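Local coordinates for uncharacterized protein (Bacteroides ovatus, PDB 4IRT) that is probably a neuraminidase-like protein with a beta-propeller fold, its substrate and activity not yet established, at residues S27-G32 with I76-D81; F23-L28 with Y126-P131; V277-I282 with Q294-Q299; A267-E272 with I312-P317. One frame throughout, in Å; residues are numbered along the deposited sequence.

How the contacts relate
All four contacts are largely buried, but they lie at different depths. Contact 2 is closest to the middle of the chain, about 6 Å between centres, and contact 3 is farthest out, at about 20 Å, with exposed residues at its margin. Contacts 1 and 2 share Ser27 and Leu28, and segments 76-81 and 126-131 touch each other beside them. Contacts 3 and 4 use neighbouring strands of one sheet, 278-285 and 264-271. The chemistry changes with position: contact 1 is apolar packing between sheets, contact 2 adds a backbone bond and bridging waters, contact 3 is rich in amide and guanidinium bonds, and contact 4 returns to apolar packing with one water.

Contact 1: residues S27-G32 with I76-D81; sequences SLVTHG and ISMMID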
# COMPACT_ATOMS: atom_id res chain seq x y z
N SER A 27 -0.66 7.59 2.42
CA SER A 27 0.08 8.63 3.12
C SER A 27 -0.15 9.99 2.47
O SER A 27 -0.03 11.02 3.13
CB SER A 27 1.57 8.30 3.08
OG SER A 27 2.04 8.21 1.74
N LEU A 28 -0.48 9.97 1.19
CA LEU A 28 -0.54 11.17 0.33
C LEU A 28 -1.68 10.96 -0.67
O LEU A 28 -1.81 9.89 -1.29
CB LEU A 28 0.79 11.29 -0.41
CG LEU A 28 1.16 12.49 -1.28
CD1 LEU A 28 1.31 13.73 -0.42
CD2 LEU A 28 2.46 12.17 -2.02
N VAL A 29 -2.53 11.98 -0.82
CA VAL A 29 -3.70 11.83 -1.64
C VAL A 29 -4.24 13.16 -2.10
O VAL A 29 -4.39 14.09 -1.31
CB VAL A 29 -4.79 11.00 -0.94
CG1 VAL A 29 -5.28 11.68 0.33
CG2 VAL A 29 -5.97 10.80 -1.87
N THR A 30 -4.50 13.23 -3.40
CA THR A 30 -5.09 14.42 -4.04
C THR A 30 -6.62 14.32 -4.13
O THR A 30 -7.17 13.30 -4.50
CB THR A 30 -4.50 14.61 -5.47
OG1 THR A 30 -3.13 15.05 -5.35
CG2 THR A 30 -5.29 15.65 -6.28
N HIS A 31 -7.29 15.44 -3.84
CA HIS A 31 -8.72 15.58 -4.13
C HIS A 31 -8.84 16.91 -4.85
O HIS A 31 -8.47 17.95 -4.30
CB HIS A 31 -9.52 15.53 -2.83
CG HIS A 31 -11.00 15.57 -3.03
ND1 HIS A 31 -11.73 14.47 -3.43
CD2 HIS A 31 -11.89 16.58 -2.88
CE1 HIS A 31 -12.99 14.81 -3.54
NE2 HIS A 31 -13.12 16.08 -3.20
N GLY A 32 -9.27 16.87 -6.10
CA GLY A 32 -9.35 18.10 -6.90
C GLY A 32 -7.94 18.64 -7.16
O GLY A 32 -7.07 17.91 -7.64
N ILE A 76 -0.38 5.23 9.74
CA ILE A 76 -1.53 6.07 9.42
C ILE A 76 -1.90 5.82 7.95
O ILE A 76 -1.05 5.95 7.03
CB ILE A 76 -1.16 7.56 9.52
CG1 ILE A 76 -0.65 7.94 10.91
CG2 ILE A 76 -2.35 8.44 9.10
CD1 ILE A 76 0.36 9.08 10.87
N SER A 77 -3.16 5.51 7.71
CA SER A 77 -3.73 5.53 6.37
C SER A 77 -4.87 6.55 6.30
O SER A 77 -5.74 6.60 7.20
CB SER A 77 -4.29 4.15 6.00
OG SER A 77 -3.28 3.20 5.68
N MSE A 78 -4.88 7.33 5.22
CA MSE A 78 -5.89 8.35 4.98
C MSE A 78 -6.50 8.25 3.59
O MSE A 78 -5.96 7.58 2.68
CB MSE A 78 -5.28 9.73 5.18
CG MSE A 78 -4.62 10.27 3.94
SE MSE A 78 -3.46 11.84 4.14
CE MSE A 78 -4.71 13.01 4.98
N MSE A 79 -7.63 8.93 3.41
CA MSE A 79 -8.33 9.00 2.13
C MSE A 79 -9.35 10.10 2.18
O MSE A 79 -9.79 10.48 3.26
CB MSE A 79 -9.05 7.67 1.85
CG MSE A 79 -9.77 7.54 0.51
SE MSE A 79 -8.65 7.91 -1.05
CE MSE A 79 -7.15 6.76 -0.70
N ILE A 80 -9.74 10.63 1.02
CA ILE A 80 -10.74 11.68 0.93
C ILE A 80 -11.96 11.10 0.24
O ILE A 80 -11.84 10.41 -0.79
CB ILE A 80 -10.26 12.89 0.10
CG1 ILE A 80 -8.81 13.30 0.46
CG2 ILE A 80 -11.23 14.07 0.27
CD1 ILE A 80 -8.61 13.91 1.81
N ASP A 81 -13.14 11.35 0.80
CA ASP A 81 -14.39 10.87 0.20
C ASP A 81 -14.91 11.89 -0.82
O ASP A 81 -14.30 12.95 -1.02
CB ASP A 81 -15.43 10.47 1.27
CG ASP A 81 -16.01 11.66 2.06
OD1 ASP A 81 -15.95 12.81 1.58
OD2 ASP A 81 -16.53 11.42 3.18
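The imidazole of His31 has Ile80 on one face: CG2 lies 3.9 Å from the ring centroid, 23° off the normal, a CH-pi contact displaced toward the CG side of the ring. From an oblique direction the backbone O of Asp81 comes to 3.4 Å from His31 CE1. With CG anti to the backbone N (chi1 -176°), the His31 side chain reaches across to the end of strand 76-80. One step inward, Val29 is the apolar centre. Its CG1 touches Met78 CG and Ile80 CG1, each at 3.9 Å, while CG2 meets Met79 SE at 4.0 Å. Met79, a selenomethionine in the crystal like Met78, starts away from strand 28-31, but bends at chi2 and chi3 curl its selenium back, and Phe129 and Pro131 also pack on it. At the other end Met78 SE lies 3.7 Å from Ser27 O. The two strands run almost parallel, 7° apart with axes 7.1 Å from each other, and head separate antiparallel sheets, as the first strands of adjacent blades do in a beta-propeller. Backbone bonds of Val29 with Tyr36 and of Met79 with His87 stay within each sheet. Polar ends also turn to other partners: Ser27 OG to Ser368, Asp81 OD2 to His87. No hydrogen bond joins the two segments, so their cohesion rests on the fit of branched and selenium-bearing side chains, with the imidazole closing one end of the row.

Contact 2: residues F23-L28 with Y126-P131; sequences FRNNSL and YPEFYP
Asn25 and Glu128 bring the two backbones to 5.0 Å between CA atoms, where the loop 23-28 runs at 43° over segment 126-131, part of strand 124-131. The strand is the first of its sheet, and in this beta-propeller fold the contact lies near the middle of the molecule. A single direct backbone bond joins them: Phe129 N donates to Asn25 O at 2.9 Å, nearly straight at 171° and almost in line with the C=O bond. The acceptor carbonyl belongs to a cis peptide bond, between Asn25 and Asn26. Water 1 donates to both Phe23 O and Pro127 O. Of the side chains, Phe23 and Tyr126 form an edge-to-face pair, centroids 5.0 Å apart and planes at 80°, with the CD1-CE1 edge of Tyr126 directed at the Phe23 face. Replacing Phe23 by an alanine would probably leave that tyrosine edge without its aromatic partner and open a gap beside Gln253 and Arg316, which also touch the phenyl ring. Asn25 and Glu128 lie side by side, their CB atoms 3.9 Å apart. The Asn26 amide is fixed at both ends: ND2 donates to Leu28 O at 3.0 Å and also bonds Thr371 OG1, while water 2 donates to Asn26 OD1 and to Phe129 O, each at 2.7 Å.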
# COMPACT_ATOMS: atom_id res chain seq x y z
N PHE A 23 2.66 -0.09 2.88
CA PHE A 23 1.26 -0.37 3.10
C PHE A 23 0.49 0.82 3.72
O PHE A 23 -0.63 0.66 4.19
CB PHE A 23 1.04 -1.66 3.88
CG PHE A 23 1.78 -1.75 5.18
CD1 PHE A 23 1.25 -1.22 6.34
CD2 PHE A 23 3.00 -2.42 5.26
CE1 PHE A 23 1.94 -1.29 7.53
CE2 PHE A 23 3.69 -2.50 6.45
CZ PHE A 23 3.17 -1.94 7.59
N ARG A 24 1.07 2.01 3.66
CA ARG A 24 0.30 3.22 3.93
C ARG A 24 -0.61 3.50 2.74
O ARG A 24 -0.15 3.82 1.64
CB ARG A 24 1.26 4.37 4.20
CG ARG A 24 2.11 4.14 5.46
CD ARG A 24 2.71 5.44 6.05
NE ARG A 24 1.66 6.41 6.36
CZ ARG A 24 1.78 7.74 6.40
NH1 ARG A 24 2.97 8.36 6.30
NH2 ARG A 24 0.69 8.48 6.61
N ASN A 25 -1.91 3.37 2.96
CA ASN A 25 -2.91 3.48 1.89
C ASN A 25 -4.00 4.42 2.36
O ASN A 25 -5.07 3.95 2.81
CB ASN A 25 -3.48 2.07 1.57
CG ASN A 25 -2.51 1.24 0.73
OD1 ASN A 25 -2.25 1.56 -0.43
ND2 ASN A 25 -1.96 0.21 1.30
N ASN A 26 -3.79 5.75 2.29
CA ASN A 26 -2.65 6.45 1.71
C ASN A 26 -1.92 7.33 2.72
O ASN A 26 -2.45 7.73 3.79
CB ASN A 26 -3.16 7.41 0.63
CG ASN A 26 -3.51 6.71 -0.65
OD1 ASN A 26 -3.84 5.51 -0.68
ND2 ASN A 26 -3.46 7.46 -1.74
N SER A 27 -0.66 7.59 2.42
CA SER A 27 0.08 8.63 3.12
C SER A 27 -0.15 9.99 2.47
O SER A 27 -0.03 11.02 3.13
CB SER A 27 1.57 8.30 3.08
OG SER A 27 2.04 8.21 1.74
N LEU A 28 -0.48 9.97 1.19
CA LEU A 28 -0.54 11.17 0.33
C LEU A 28 -1.68 10.96 -0.67
O LEU A 28 -1.81 9.89 -1.29
CB LEU A 28 0.79 11.29 -0.41
CG LEU A 28 1.16 12.49 -1.28
CD1 LEU A 28 1.31 13.73 -0.42
CD2 LEU A 28 2.46 12.17 -2.02
N TYR A 126 -3.20 -2.94 10.16
CA TYR A 126 -3.08 -2.61 8.73
C TYR A 126 -4.36 -1.98 8.14
O TYR A 126 -4.96 -2.52 7.22
CB TYR A 126 -2.68 -3.84 7.90
CG TYR A 126 -1.44 -4.54 8.42
CD1 TYR A 126 -0.26 -3.83 8.65
CD2 TYR A 126 -1.46 -5.89 8.69
CE1 TYR A 126 0.87 -4.46 9.13
CE2 TYR A 126 -0.33 -6.54 9.17
CZ TYR A 126 0.83 -5.82 9.38
OH TYR A 126 1.94 -6.48 9.85
N PRO A 127 -4.76 -0.80 8.66
CA PRO A 127 -5.85 -0.06 8.04
C PRO A 127 -5.50 0.42 6.62
O PRO A 127 -4.40 0.94 6.42
CB PRO A 127 -6.04 1.14 8.97
CG PRO A 127 -4.64 1.38 9.54
CD PRO A 127 -4.09 -0.01 9.73
N GLU A 128 -6.41 0.21 5.67
CA GLU A 128 -6.25 0.65 4.28
C GLU A 128 -7.56 1.19 3.75
O GLU A 128 -8.59 0.55 3.93
CB GLU A 128 -5.85 -0.50 3.35
CG GLU A 128 -4.67 -1.37 3.75
CD GLU A 128 -4.67 -2.72 3.00
OE1 GLU A 128 -5.16 -2.82 1.86
OE2 GLU A 128 -4.22 -3.73 3.56
N PHE A 129 -7.50 2.34 3.05
CA PHE A 129 -8.63 2.96 2.39
C PHE A 129 -8.44 2.90 0.87
O PHE A 129 -7.33 3.03 0.38
CB PHE A 129 -8.77 4.42 2.77
CG PHE A 129 -9.23 4.67 4.19
CD1 PHE A 129 -10.57 4.59 4.53
CD2 PHE A 129 -8.32 5.05 5.17
CE1 PHE A 129 -10.98 4.82 5.82
CE2 PHE A 129 -8.73 5.30 6.45
CZ PHE A 129 -10.08 5.20 6.78
N TYR A 130 -9.56 2.79 0.14
CA TYR A 130 -9.59 2.88 -1.32
C TYR A 130 -10.85 3.61 -1.71
O TYR A 130 -11.93 3.37 -1.13
CB TYR A 130 -9.56 1.48 -1.97
CG TYR A 130 -8.43 0.63 -1.47
CD1 TYR A 130 -7.18 0.69 -2.05
CD2 TYR A 130 -8.60 -0.21 -0.35
CE1 TYR A 130 -6.12 -0.06 -1.58
CE2 TYR A 130 -7.54 -0.95 0.15
CZ TYR A 130 -6.31 -0.87 -0.47
OH TYR A 130 -5.26 -1.59 0.01
N PRO A 131 -10.76 4.49 -2.71
CA PRO A 131 -11.94 5.19 -3.17
C PRO A 131 -12.72 4.37 -4.20
O PRO A 131 -12.12 3.72 -5.05
CB PRO A 131 -11.35 6.43 -3.84
CG PRO A 131 -10.12 5.91 -4.47
CD PRO A 131 -9.58 4.85 -3.52
O HOH W 1 -2.22 -0.72 6.16
O HOH W 2 -5.53 3.63 -1.55

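Contact 3: residues V277-I282 with Q294-Q299; sequences VPQYRI and QITDRQ
Gln279 holds the backbone of Arg298 by both ends of its amide. OE1 accepts from Arg298 N at 2.9 Å, in the carbonyl plane and on a lone pair; NE2 donates to Arg298 O at 3.0 Å. The side chain thus imitates a strand partner, and the bend at chi2 (-75°) carries the amide out to the loop. Arg298 answers from its own side: NH1 donates to Pro278 O at 3.3 Å, in the guanidinium plane, while Val277 CG1 packs 3.5 Å from Arg298 O. Gln294 lies obliquely across Gln279, NE2 3.3 Å from Gln279 CD, and is steadied by its bond to Thr296 O. Next along, Ile295 N donates to Tyr280 O at 2.9 Å, beside the antiparallel non-hydrogen-bonded pair of Arg281 and Gln294. A second shell sets the charged groups: Asp332 pairs with Arg298 NE, and Glu272 with Arg281 NH2, whose guanidinium also makes a cation-pi contact with Trp270. The contact continues the pairing of propeller strands 278-285 and 290-294 into the loop beyond, with strand 264-271 next to 278-285 and strand 325-330 of the following sheet touching Ile282 and Ile295.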
# COMPACT_ATOMS: atom_id res chain seq x y z
N VAL A 277 19.91 -14.77 -4.29
CA VAL A 277 19.69 -13.32 -4.38
C VAL A 277 18.25 -12.95 -4.78
O VAL A 277 17.83 -13.16 -5.92
CB VAL A 277 20.61 -12.70 -5.44
CG1 VAL A 277 20.38 -11.19 -5.55
CG2 VAL A 277 22.07 -13.03 -5.16
N PRO A 278 17.49 -12.33 -3.86
CA PRO A 278 16.13 -11.92 -4.21
C PRO A 278 16.16 -10.87 -5.30
O PRO A 278 17.08 -10.05 -5.33
CB PRO A 278 15.60 -11.34 -2.88
CG PRO A 278 16.44 -12.00 -1.83
CD PRO A 278 17.80 -12.07 -2.45
N GLN A 279 15.16 -10.89 -6.19
CA GLN A 279 15.11 -9.97 -7.31
C GLN A 279 13.71 -9.41 -7.39
O GLN A 279 12.74 -10.14 -7.18
CB GLN A 279 15.37 -10.71 -8.64
CG GLN A 279 16.69 -11.46 -8.71
CD GLN A 279 17.91 -10.56 -8.90
OE1 GLN A 279 17.80 -9.34 -9.07
NE2 GLN A 279 19.08 -11.16 -8.86
N TYR A 280 13.63 -8.13 -7.75
CA TYR A 280 12.37 -7.47 -8.00
C TYR A 280 11.64 -8.05 -9.23
O TYR A 280 12.27 -8.43 -10.23
CB TYR A 280 12.58 -5.98 -8.17
CG TYR A 280 12.83 -5.20 -6.91
CD1 TYR A 280 11.80 -4.96 -5.99
CD2 TYR A 280 14.10 -4.64 -6.63
CE1 TYR A 280 12.00 -4.20 -4.87
CE2 TYR A 280 14.31 -3.89 -5.46
CZ TYR A 280 13.26 -3.66 -4.61
OH TYR A 280 13.37 -2.89 -3.47
N ARG A 281 10.32 -8.14 -9.11
CA ARG A 281 9.46 -8.76 -10.09
C ARG A 281 8.23 -7.93 -10.35
O ARG A 281 7.75 -7.24 -9.46
CB ARG A 281 8.95 -10.10 -9.55
CG ARG A 281 10.05 -10.97 -8.99
CD ARG A 281 10.92 -11.61 -10.06
NE ARG A 281 12.01 -12.39 -9.45
CZ ARG A 281 12.64 -13.42 -10.01
NH1 ARG A 281 12.33 -13.77 -11.24
NH2 ARG A 281 13.61 -14.07 -9.36
N ILE A 282 7.66 -8.09 -11.54
CA ILE A 282 6.29 -7.70 -11.82
C ILE A 282 5.51 -8.89 -12.38
O ILE A 282 6.03 -9.67 -13.17
CB ILE A 282 6.26 -6.45 -12.75
CG1 ILE A 282 4.87 -5.83 -12.77
CG2 ILE A 282 6.74 -6.79 -14.16
CD1 ILE A 282 4.85 -4.40 -13.27
N GLN A 294 11.47 -10.12 -14.41
CA GLN A 294 12.46 -9.69 -13.42
C GLN A 294 12.94 -8.27 -13.80
O GLN A 294 13.25 -7.99 -14.95
CB GLN A 294 13.62 -10.65 -13.42
CG GLN A 294 14.72 -10.33 -12.41
CD GLN A 294 15.84 -11.36 -12.44
OE1 GLN A 294 15.62 -12.52 -12.79
NE2 GLN A 294 17.03 -10.94 -12.03
N ILE A 295 13.02 -7.41 -12.80
CA ILE A 295 13.22 -6.00 -13.01
C ILE A 295 14.69 -5.62 -13.00
O ILE A 295 15.13 -4.87 -13.86
CB ILE A 295 12.50 -5.14 -11.94
CG1 ILE A 295 11.03 -5.53 -11.80
CG2 ILE A 295 12.63 -3.65 -12.26
CD1 ILE A 295 10.20 -5.44 -13.06
N THR A 296 15.46 -6.09 -12.02
CA THR A 296 16.90 -5.74 -11.99
C THR A 296 17.75 -7.01 -11.92
O THR A 296 17.20 -8.10 -11.89
CB THR A 296 17.27 -4.69 -10.90
OG1 THR A 296 17.16 -5.26 -9.61
CG2 THR A 296 16.39 -3.44 -10.97
N ASP A 297 19.06 -6.87 -11.97
CA ASP A 297 19.96 -8.00 -11.87
C ASP A 297 20.83 -7.77 -10.65
O ASP A 297 22.01 -7.45 -10.75
CB ASP A 297 20.81 -8.17 -13.14
CG ASP A 297 21.69 -9.44 -13.10
OD1 ASP A 297 21.32 -10.44 -12.42
OD2 ASP A 297 22.76 -9.45 -13.74
N ARG A 298 20.22 -7.89 -9.48
CA ARG A 298 20.93 -7.71 -8.22
C ARG A 298 21.98 -8.80 -8.04
O ARG A 298 21.79 -9.92 -8.46
CB ARG A 298 19.94 -7.78 -7.04
CG ARG A 298 18.77 -6.82 -7.10
CD ARG A 298 17.91 -6.88 -5.85
NE ARG A 298 18.65 -6.28 -4.73
CZ ARG A 298 19.28 -6.94 -3.76
NH1 ARG A 298 19.22 -8.26 -3.63
NH2 ARG A 298 19.97 -6.24 -2.86
N GLN A 299 23.07 -8.45 -7.35
CA GLN A 299 24.21 -9.32 -7.06
C GLN A 299 24.33 -9.74 -5.59
O GLN A 299 25.04 -10.70 -5.29
CB GLN A 299 25.50 -8.53 -7.37
CG GLN A 299 25.64 -8.11 -8.82
CD GLN A 299 25.53 -9.32 -9.72
OE1 GLN A 299 26.43 -10.17 -9.72
NE2 GLN A 299 24.42 -9.44 -10.45

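Contact 4: residues A267-E272 with I312-P317; sequences ATYWRE and IPIARP
Tyr269 extends its ring from strand 264-271 to the loop residues Ile312, Ile314 and Arg316, which lead into strand 318-322 of the next sheet of the beta-propeller. Its CG stands between backbone N and carbonyl carbon (chi1 64°), which swings the ring off the strand and over the loop. Ile314 takes the same kind of first torsion, chi1 66°, and the chain runs on extended, which sets the terminal methyl CD1 over one face of the phenol: it lies 3.7 Å from the ring centroid, 16° off the normal, a CH-pi contact. The hydroxyl end meets Ile312, whose CG2 comes to 3.5 Å from Tyr269 OH, and Arg316 brushes the ring with its aliphatic part, CG 4.2 Å from Tyr269 CE2. The guanidinium of Arg316 looks elsewhere, to Glu366 in a salt bridge and to Asn252 O. Pro278 of strand 278-285 and Ile251 of a loop also pack on Tyr269. Cutting Tyr269 back to an alanine would probably leave Ile314 CD1 without the face it rests on and the bridging water without its phenol partner. At the inner end of the contact the packing is mainly apolar: Pro317 CG lies 3.6 Å from Ala267 CB, with Tyr328 touching both residues. No hydrogen bond runs directly between the segments, so the polar link is indirect. Water 3, near the ring plane at the edge of Tyr269, is 2.7 Å from its OH and donates to Ile314 O, also at 2.7 Å.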
# COMPACT_ATOMS: atom_id res chain seq x y z
N ALA A 267 3.51 -5.93 -7.91
CA ALA A 267 4.95 -5.71 -7.72
C ALA A 267 5.43 -6.35 -6.43
O ALA A 267 4.84 -6.17 -5.36
CB ALA A 267 5.26 -4.22 -7.71
N THR A 268 6.49 -7.14 -6.53
CA THR A 268 7.01 -7.86 -5.40
C THR A 268 8.44 -8.30 -5.69
O THR A 268 9.10 -7.75 -6.60
CB THR A 268 6.10 -9.07 -4.99
OG1 THR A 268 6.57 -9.63 -3.78
CG2 THR A 268 6.08 -10.17 -6.08
N TYR A 269 8.94 -9.23 -4.87
CA TYR A 269 10.25 -9.83 -5.10
C TYR A 269 10.34 -11.28 -4.63
O TYR A 269 9.57 -11.73 -3.78
CB TYR A 269 11.40 -8.98 -4.54
CG TYR A 269 11.48 -8.79 -3.02
CD1 TYR A 269 11.90 -9.82 -2.18
CD2 TYR A 269 11.17 -7.56 -2.44
CE1 TYR A 269 11.99 -9.64 -0.81
CE2 TYR A 269 11.26 -7.34 -1.06
CZ TYR A 269 11.65 -8.38 -0.25
OH TYR A 269 11.76 -8.21 1.12
N TRP A 270 11.26 -12.02 -5.24
CA TRP A 270 11.63 -13.38 -4.86
C TRP A 270 12.92 -13.78 -5.61
O TRP A 270 13.31 -13.11 -6.56
CB TRP A 270 10.45 -14.37 -5.11
CG TRP A 270 10.15 -14.62 -6.60
CD1 TRP A 270 10.80 -15.48 -7.44
CD2 TRP A 270 9.07 -14.06 -7.37
NE1 TRP A 270 10.23 -15.47 -8.69
CE2 TRP A 270 9.16 -14.60 -8.68
CE3 TRP A 270 8.02 -13.19 -7.08
CZ2 TRP A 270 8.27 -14.27 -9.68
CZ3 TRP A 270 7.15 -12.84 -8.11
CH2 TRP A 270 7.28 -13.37 -9.37
N ARG A 271 13.57 -14.86 -5.19
CA ARG A 271 14.83 -15.30 -5.82
C ARG A 271 14.66 -16.29 -6.98
O ARG A 271 13.65 -17.01 -7.08
CB ARG A 271 15.81 -15.91 -4.80
CG ARG A 271 15.42 -17.27 -4.23
CD ARG A 271 16.52 -17.85 -3.33
NE ARG A 271 16.05 -19.09 -2.72
CZ ARG A 271 16.07 -20.29 -3.31
NH1 ARG A 271 16.58 -20.44 -4.52
NH2 ARG A 271 15.55 -21.35 -2.69
N GLU A 272 15.62 -16.28 -7.88
CA GLU A 272 15.76 -17.37 -8.86
C GLU A 272 16.09 -18.70 -8.16
O GLU A 272 16.73 -18.71 -7.10
CB GLU A 272 16.84 -17.03 -9.90
CG GLU A 272 16.53 -15.85 -10.77
CD GLU A 272 15.34 -16.09 -11.67
OE1 GLU A 272 14.18 -15.99 -11.20
OE2 GLU A 272 15.58 -16.39 -12.86
N ILE A 312 15.56 -5.33 6.17
CA ILE A 312 15.65 -5.96 4.87
C ILE A 312 16.34 -4.94 3.93
O ILE A 312 15.96 -3.76 3.89
CB ILE A 312 14.28 -6.40 4.33
CG1 ILE A 312 13.59 -7.35 5.32
CG2 ILE A 312 14.45 -7.10 2.99
CD1 ILE A 312 12.10 -7.47 5.12
N PRO A 313 17.35 -5.39 3.17
CA PRO A 313 18.17 -4.49 2.36
C PRO A 313 17.48 -3.82 1.20
O PRO A 313 18.04 -2.90 0.60
CB PRO A 313 19.27 -5.42 1.81
CG PRO A 313 19.15 -6.69 2.54
CD PRO A 313 17.77 -6.79 3.04
N ILE A 314 16.29 -4.31 0.83
CA ILE A 314 15.53 -3.70 -0.24
C ILE A 314 14.10 -3.41 0.25
O ILE A 314 13.58 -4.06 1.18
CB ILE A 314 15.49 -4.55 -1.53
CG1 ILE A 314 14.76 -5.86 -1.31
CG2 ILE A 314 16.91 -4.87 -2.02
CD1 ILE A 314 14.65 -6.71 -2.55
N ALA A 315 13.48 -2.40 -0.36
CA ALA A 315 12.12 -2.02 -0.03
C ALA A 315 11.11 -2.83 -0.82
O ALA A 315 11.36 -3.18 -1.97
CB ALA A 315 11.90 -0.55 -0.32
N ARG A 316 9.96 -3.06 -0.23
CA ARG A 316 8.83 -3.53 -1.00
C ARG A 316 8.39 -2.40 -1.97
O ARG A 316 8.46 -1.21 -1.64
CB ARG A 316 7.71 -3.95 -0.09
CG ARG A 316 8.09 -5.20 0.67
CD ARG A 316 7.11 -5.55 1.74
NE ARG A 316 7.14 -4.56 2.80
CZ ARG A 316 6.55 -4.70 3.98
NH1 ARG A 316 5.83 -5.78 4.25
NH2 ARG A 316 6.63 -3.73 4.87
N PRO A 317 8.00 -2.76 -3.20
CA PRO A 317 7.86 -1.77 -4.24
C PRO A 317 6.48 -1.19 -4.48
O PRO A 317 5.46 -1.74 -4.03
CB PRO A 317 8.31 -2.54 -5.47
CG PRO A 317 7.81 -3.92 -5.22
CD PRO A 317 8.07 -4.13 -3.75
O HOH W 3 11.48 -5.58 1.74